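Side-chain contacts in AtGH3.15 acyl acid amido synthetase (Arabidopsis thaliana, PDB 6E1Q), which conjugates amino acids, chiefly glutamine, to the auxin precursor indole-3-butyric acid and to the herbicide 2,4-DB in an ATP-dependent reaction: residues E33-R38 with V394-S399; K228-H233 with K288-K293. All blocks are in the same frame, centred on the assembly; numbering follows the deposited sequence.

Contact 1. Residues E33-R38 with V394-S399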
loop_
_atom_site.group_PDB
_atom_site.type_symbol
_atom_site.label_atom_id
_atom_site.label_comp_id
_atom_site.label_asym_id
_atom_site.label_seq_id
_atom_site.Cartn_x
_atom_site.Cartn_y
_atom_site.Cartn_z
ATOM N N GLU A 33 -18.220 24.352 0.874
ATOM C CA GLU A 33 -19.139 25.215 0.145
ATOM C C GLU A 33 -19.041 24.982 -1.358
ATOM O O GLU A 33 -20.059 24.962 -2.056
ATOM C CB GLU A 33 -18.873 26.685 0.471
ATOM C CG GLU A 33 -19.743 27.627 -0.343
ATOM C CD GLU A 33 -19.571 29.075 0.056
ATOM O OE1 GLU A 33 -19.866 29.414 1.221
ATOM O OE2 GLU A 33 -19.134 29.874 -0.798
ATOM N N ALA A 34 -17.828 24.783 -1.874
ATOM C CA ALA A 34 -17.673 24.580 -3.312
ATOM C C ALA A 34 -18.308 23.268 -3.752
ATOM O O ALA A 34 -19.018 23.222 -4.763
ATOM C CB ALA A 34 -16.191 24.614 -3.691
ATOM N N ILE A 35 -18.084 22.194 -2.993
ATOM C CA ILE A 35 -18.641 20.896 -3.368
ATOM C C ILE A 35 -20.160 20.936 -3.340
ATOM O O ILE A 35 -20.826 20.492 -4.285
ATOM C CB ILE A 35 -18.109 19.791 -2.442
ATOM C CG1 ILE A 35 -16.643 19.510 -2.756
ATOM C CG2 ILE A 35 -18.964 18.511 -2.603
ATOM C CD1 ILE A 35 -15.977 18.572 -1.740
ATOM N N LEU A 36 -20.730 21.457 -2.245
ATOM C CA LEU A 36 -22.181 21.474 -2.109
ATOM C C LEU A 36 -22.834 22.403 -3.122
ATOM O O LEU A 36 -23.947 22.125 -3.589
ATOM C CB LEU A 36 -22.577 21.886 -0.690
ATOM C CG LEU A 36 -22.074 20.961 0.423
ATOM C CD1 LEU A 36 -22.712 21.327 1.747
ATOM C CD2 LEU A 36 -22.297 19.483 0.089
ATOM N N SER A 37 -22.175 23.513 -3.466
ATOM C CA SER A 37 -22.752 24.424 -4.453
ATOM C C SER A 37 -22.691 23.825 -5.854
ATOM O O SER A 37 -23.689 23.815 -6.578
ATOM C CB SER A 37 -22.043 25.780 -4.415
ATOM O OG SER A 37 -21.966 26.290 -3.096
ATOM N N ARG A 38 -21.528 23.304 -6.248
ATOM C CA ARG A 38 -21.374 22.798 -7.607
ATOM C C ARG A 38 -22.195 21.537 -7.845
ATOM O O ARG A 38 -22.629 21.295 -8.978
ATOM C CB ARG A 38 -19.891 22.550 -7.914
ATOM C CG ARG A 38 -19.158 23.826 -8.358
ATOM C CD ARG A 38 -17.632 23.762 -8.230
ATOM N NE ARG A 38 -17.055 25.097 -8.019
ATOM C CZ ARG A 38 -15.765 25.348 -7.780
ATOM N NH1 ARG A 38 -14.879 24.360 -7.716
ATOM N NH2 ARG A 38 -15.359 26.598 -7.596
ATOM N N VAL A 394 -13.766 10.288 7.128
ATOM C CA VAL A 394 -15.057 10.371 6.469
ATOM C C VAL A 394 -14.920 11.512 5.468
ATOM O O VAL A 394 -14.842 12.686 5.866
ATOM C CB VAL A 394 -16.189 10.632 7.480
ATOM C CG1 VAL A 394 -17.511 10.806 6.785
ATOM C CG2 VAL A 394 -16.271 9.484 8.497
ATOM N N VAL A 395 -14.835 11.180 4.178
ATOM C CA VAL A 395 -14.388 12.134 3.171
ATOM C C VAL A 395 -15.546 12.540 2.278
ATOM O O VAL A 395 -16.411 11.730 1.921
ATOM C CB VAL A 395 -13.210 11.593 2.333
ATOM C CG1 VAL A 395 -12.056 11.164 3.246
ATOM C CG2 VAL A 395 -13.667 10.430 1.402
ATOM N N THR A 396 -15.540 13.779 1.856
ATOM C CA THR A 396 -16.485 14.333 0.943
ATOM C C THR A 396 -15.598 14.911 -0.128
ATOM O O THR A 396 -14.764 15.723 0.134
ATOM C CB THR A 396 -17.332 15.390 1.581
ATOM O OG1 THR A 396 -18.234 14.759 2.444
ATOM C CG2 THR A 396 -18.100 16.085 0.586
ATOM N N THR A 397 -15.817 14.484 -1.345
ATOM C CA THR A 397 -14.962 14.789 -2.462
ATOM C C THR A 397 -15.534 15.467 -3.665
ATOM O O THR A 397 -16.664 15.736 -3.732
ATOM C CB THR A 397 -14.303 13.493 -2.987
ATOM O OG1 THR A 397 -15.212 12.790 -3.791
ATOM C CG2 THR A 397 -13.947 12.593 -1.902
ATOM N N PHE A 398 -14.652 15.720 -4.598
ATOM C CA PHE A 398 -14.955 16.329 -5.853
ATOM C C PHE A 398 -15.287 15.333 -6.953
ATOM O O PHE A 398 -15.497 15.729 -8.038
ATOM C CB PHE A 398 -13.807 17.190 -6.321
ATOM C CG PHE A 398 -13.618 18.461 -5.550
ATOM C CD1 PHE A 398 -14.407 19.537 -5.776
ATOM C CD2 PHE A 398 -12.637 18.571 -4.619
ATOM C CE1 PHE A 398 -14.230 20.691 -5.104
ATOM C CE2 PHE A 398 -12.467 19.735 -3.920
ATOM C CZ PHE A 398 -13.270 20.788 -4.162
ATOM N N SER A 399 -15.288 14.049 -6.672
ATOM C CA SER A 399 -15.665 13.007 -7.625
ATOM C C SER A 399 -16.873 12.203 -7.140
ATOM O O SER A 399 -16.939 10.992 -7.349
ATOM C CB SER A 399 -14.477 12.080 -7.900
ATOM O OG SER A 399 -13.511 12.741 -8.712
#
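The last turns of helix 24-38 come nearest the chain leaving strand 390-396 at Ile-35 and Phe-398, whose CA atoms lie 6.4 Å apart. This is a helix packed on the end of a strand and the turn that follows it, and no hydrogen bond crosses between the two. It joins sequence of the GH3 N-terminal region to the central region of an ANL-type adenylating enzyme.

Ile-35 carries the contact and is buried. Its CG1 lies over one face of the Phe-398 ring, 3.8 Å from the centroid and 22° off the ring normal. This is a CH-pi contact, displaced toward the rim near CE1. The Ile-35 branches divide the work. With CG1 beside the backbone N (chi1 -72°), CG2 stands anti to that N and meets both the turn and the strand end. CG2 of Ile-35 is 3.8 Å from Thr-397 O and 4.1 Å from CG2 of Thr-396. The methyl CD1 of Ile-35 reaches two backbone carbonyls, 3.6 Å from Thr-396 O and 3.5 Å from Thr-397 O.

Thr-396 offers its methyl to Ile-35, while its OG1 bonds to the backbone N of Arg-403. Thr-397 points its CB away from the helix. Its side chain lies about 6 Å from that of Glu-330, an ATP-binding residue.

The turn carrying Phe-398 is braced from within and from outside. Phe-398 O bonds to Arg-89. Thr-397 OG1 closes an ST turn, accepting from Ser-399 N at 3.1 Å with an N-H...O angle of 157°.

Contact 2. Residues K228-H233 with K288-K293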
loop_
_atom_site.group_PDB
_atom_site.type_symbol
_atom_site.label_atom_id
_atom_site.label_comp_id
_atom_site.label_asym_id
_atom_site.label_seq_id
_atom_site.Cartn_x
_atom_site.Cartn_y
_atom_site.Cartn_z
ATOM N N LYS A 228 13.547 -11.058 -5.715
ATOM C CA LYS A 228 13.466 -12.471 -6.047
ATOM C C LYS A 228 13.683 -12.698 -7.542
ATOM O O LYS A 228 14.420 -13.609 -7.935
ATOM C CB LYS A 228 12.120 -13.040 -5.602
ATOM C CG LYS A 228 12.077 -14.573 -5.570
ATOM C CD LYS A 228 11.225 -15.164 -6.701
ATOM C CE LYS A 228 10.953 -16.660 -6.494
ATOM N NZ LYS A 228 12.012 -17.554 -7.058
ATOM N N PHE A 229 13.056 -11.878 -8.392
ATOM C CA PHE A 229 13.288 -11.998 -9.828
ATOM C C PHE A 229 14.761 -11.766 -10.173
ATOM O O PHE A 229 15.345 -12.498 -10.982
ATOM C CB PHE A 229 12.384 -11.020 -10.582
ATOM C CG PHE A 229 12.238 -11.332 -12.037
ATOM C CD1 PHE A 229 13.152 -10.839 -12.958
ATOM C CD2 PHE A 229 11.196 -12.129 -12.489
ATOM C CE1 PHE A 229 13.032 -11.118 -14.302
ATOM C CE2 PHE A 229 11.064 -12.424 -13.846
ATOM C CZ PHE A 229 11.981 -11.912 -14.752
ATOM N N LEU A 230 15.385 -10.760 -9.560
ATOM C CA LEU A 230 16.799 -10.502 -9.823
ATOM C C LEU A 230 17.665 -11.694 -9.440
ATOM O O LEU A 230 18.592 -12.060 -10.178
ATOM C CB LEU A 230 17.262 -9.269 -9.054
ATOM C CG LEU A 230 17.082 -7.912 -9.702
ATOM C CD1 LEU A 230 17.390 -6.832 -8.665
ATOM C CD2 LEU A 230 17.958 -7.781 -10.949
ATOM N N GLU A 231 17.397 -12.294 -8.271
ATOM C CA GLU A 231 18.165 -13.454 -7.835
ATOM C C GLU A 231 18.137 -14.556 -8.886
ATOM O O GLU A 231 19.143 -15.239 -9.102
ATOM C CB GLU A 231 17.625 -13.993 -6.499
ATOM C CG GLU A 231 17.989 -13.157 -5.281
ATOM C CD GLU A 231 17.222 -13.579 -4.015
ATOM O OE1 GLU A 231 16.157 -14.219 -4.134
ATOM O OE2 GLU A 231 17.677 -13.257 -2.902
ATOM N N ASP A 232 16.996 -14.744 -9.549
ATOM C CA ASP A 232 16.859 -15.847 -10.491
ATOM C C ASP A 232 17.417 -15.524 -11.868
ATOM O O ASP A 232 17.815 -16.445 -12.590
ATOM C CB ASP A 232 15.393 -16.233 -10.645
ATOM C CG ASP A 232 14.856 -16.974 -9.432
ATOM O OD1 ASP A 232 15.667 -17.491 -8.631
ATOM O OD2 ASP A 232 13.617 -17.014 -9.285
ATOM N N HIS A 233 17.445 -14.246 -12.264
ATOM C CA HIS A 233 17.655 -13.909 -13.669
ATOM C C HIS A 233 18.767 -12.910 -13.934
ATOM O O HIS A 233 18.977 -12.544 -15.097
ATOM C CB HIS A 233 16.347 -13.386 -14.285
ATOM C CG HIS A 233 15.216 -14.363 -14.168
ATOM N ND1 HIS A 233 15.207 -15.572 -14.837
ATOM C CD2 HIS A 233 14.075 -14.329 -13.438
ATOM C CE1 HIS A 233 14.103 -16.232 -14.537
ATOM N NE2 HIS A 233 13.398 -15.502 -13.688
ATOM N N LYS A 288 21.178 -0.751 -2.840
ATOM C CA LYS A 288 22.125 0.345 -2.982
ATOM C C LYS A 288 23.256 -0.024 -3.924
ATOM O O LYS A 288 23.756 0.828 -4.663
ATOM C CB LYS A 288 22.704 0.754 -1.628
ATOM C CG LYS A 288 23.196 2.200 -1.628
ATOM C CD LYS A 288 24.495 2.358 -0.877
ATOM C CE LYS A 288 24.609 3.771 -0.306
ATOM N NZ LYS A 288 24.195 4.827 -1.287
ATOM N N ARG A 289 23.706 -1.277 -3.887
ATOM C CA ARG A 289 24.827 -1.643 -4.744
ATOM C C ARG A 289 24.424 -1.624 -6.213
ATOM O O ARG A 289 25.223 -1.241 -7.070
ATOM C CB ARG A 289 25.384 -3.007 -4.328
ATOM C CG ARG A 289 25.956 -2.941 -2.928
ATOM C CD ARG A 289 26.746 -4.156 -2.547
ATOM N NE ARG A 289 25.899 -5.274 -2.148
ATOM C CZ ARG A 289 25.735 -6.375 -2.877
ATOM N NH1 ARG A 289 26.349 -6.493 -4.055
ATOM N NH2 ARG A 289 24.961 -7.359 -2.428
ATOM N N LEU A 290 23.180 -2.003 -6.520
ATOM C CA LEU A 290 22.716 -1.959 -7.901
ATOM C C LEU A 290 22.381 -0.535 -8.342
ATOM O O LEU A 290 22.618 -0.168 -9.501
ATOM C CB LEU A 290 21.502 -2.867 -8.066
ATOM C CG LEU A 290 21.815 -4.365 -7.985
ATOM C CD1 LEU A 290 20.577 -5.178 -8.275
ATOM C CD2 LEU A 290 22.918 -4.742 -8.973
ATOM N N TRP A 291 21.843 0.287 -7.435
ATOM C CA TRP A 291 21.503 1.673 -7.736
ATOM C C TRP A 291 22.244 2.574 -6.748
ATOM O O TRP A 291 21.646 3.133 -5.817
ATOM C CB TRP A 291 19.983 1.849 -7.740
ATOM C CG TRP A 291 19.387 1.108 -8.911
ATOM C CD1 TRP A 291 19.421 1.506 -10.230
ATOM C CD2 TRP A 291 18.742 -0.174 -8.900
ATOM N NE1 TRP A 291 18.827 0.561 -11.023
ATOM C CE2 TRP A 291 18.403 -0.482 -10.238
ATOM C CE3 TRP A 291 18.415 -1.095 -7.894
ATOM C CZ2 TRP A 291 17.740 -1.667 -10.593
ATOM C CZ3 TRP A 291 17.762 -2.272 -8.247
ATOM C CH2 TRP A 291 17.434 -2.553 -9.587
ATOM N N PRO A 292 23.560 2.744 -6.935
ATOM C CA PRO A 292 24.381 3.451 -5.934
ATOM C C PRO A 292 24.148 4.952 -5.879
ATOM O O PRO A 292 24.587 5.593 -4.911
ATOM C CB PRO A 292 25.815 3.128 -6.372
ATOM C CG PRO A 292 25.699 2.929 -7.853
ATOM C CD PRO A 292 24.376 2.216 -8.045
ATOM N N LYS A 293 23.464 5.536 -6.857
ATOM C CA LYS A 293 23.085 6.937 -6.768
ATOM C C LYS A 293 21.666 7.144 -6.247
ATOM O O LYS A 293 21.220 8.294 -6.143
ATOM C CB LYS A 293 23.261 7.609 -8.127
ATOM C CG LYS A 293 24.726 7.699 -8.526
ATOM C CD LYS A 293 24.895 8.111 -9.975
ATOM C CE LYS A 293 26.296 8.642 -10.246
ATOM N NZ LYS A 293 26.241 9.702 -11.288
#
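Apolar contact is all that joins the two segments directly. Leu-230, on helix 220-243, and Leu-290, at the end of helix 286-290, reach toward each other tip to tip. Their CD1 methyls are 3.6 Å apart, while their CA atoms stand 10.6 Å apart. The backbones therefore keep their distance and the leucines span the gap. In Leu-290, CG stands anti to the carbonyl carbon and beside the backbone N (chi1 -71°), which directs CD1 at Leu-230. The same CD1 of Leu-230 lies 4.4 Å from CH2 of Trp-291 and meets the indole obliquely. Around this point, Leu-202 and Trp-283 touch Leu-230, and Ile-274 and Cys-278 of helix 268-278 touch Leu-290.

Two rings are covered from within their own segments. CB of Leu-290 rests over one face of the Trp-291 indole, 3.6 Å above its plane and toward the rim. On the other segment, CD2 of His-233 sits over the centre of the Phe-229 ring, 3.3 Å above its plane.

The polar bonds lie within segment 228-233 or run from 288-293 to other parts of the chain. Asp-232 OD2 receives Lys-228 NZ on its syn lone pair, 2.8 Å away, in a salt bridge spanning one helical turn. Trp-291 NE1 bonds to Gly-205 O, which also holds the indole, and Arg-209 bonds to the carbonyls of Arg-289 and Leu-290 at the helix end.

The contact thus joins two helices of the N-terminal region. It is small, apolar and without directional bonds, so it rests on close packing and the burial of hydrocarbon.

Contacts 1 and 2 lie on opposite sides of the chain's centre, about 45 Å apart between centres and about 34 Å between nearest atoms. They do not touch. In sequence, both segments of contact 2 fall between the two segments of contact 1. Contact 1 bridges the N-terminal and central family regions, whereas contact 2 stays within the N-terminal one. Each has a residue at similar range from bound (2,4-dichlorophenoxy)acetic acid. The Thr-397 side chain is about 13 Å from a ligand molecule, and that of Trp-291 about 12 Å. The Thr-397 side chain is also about 9 Å from that of Phe-332, a substrate-binding residue. Contact 2 lies away from the known ATP- and substrate-binding residues.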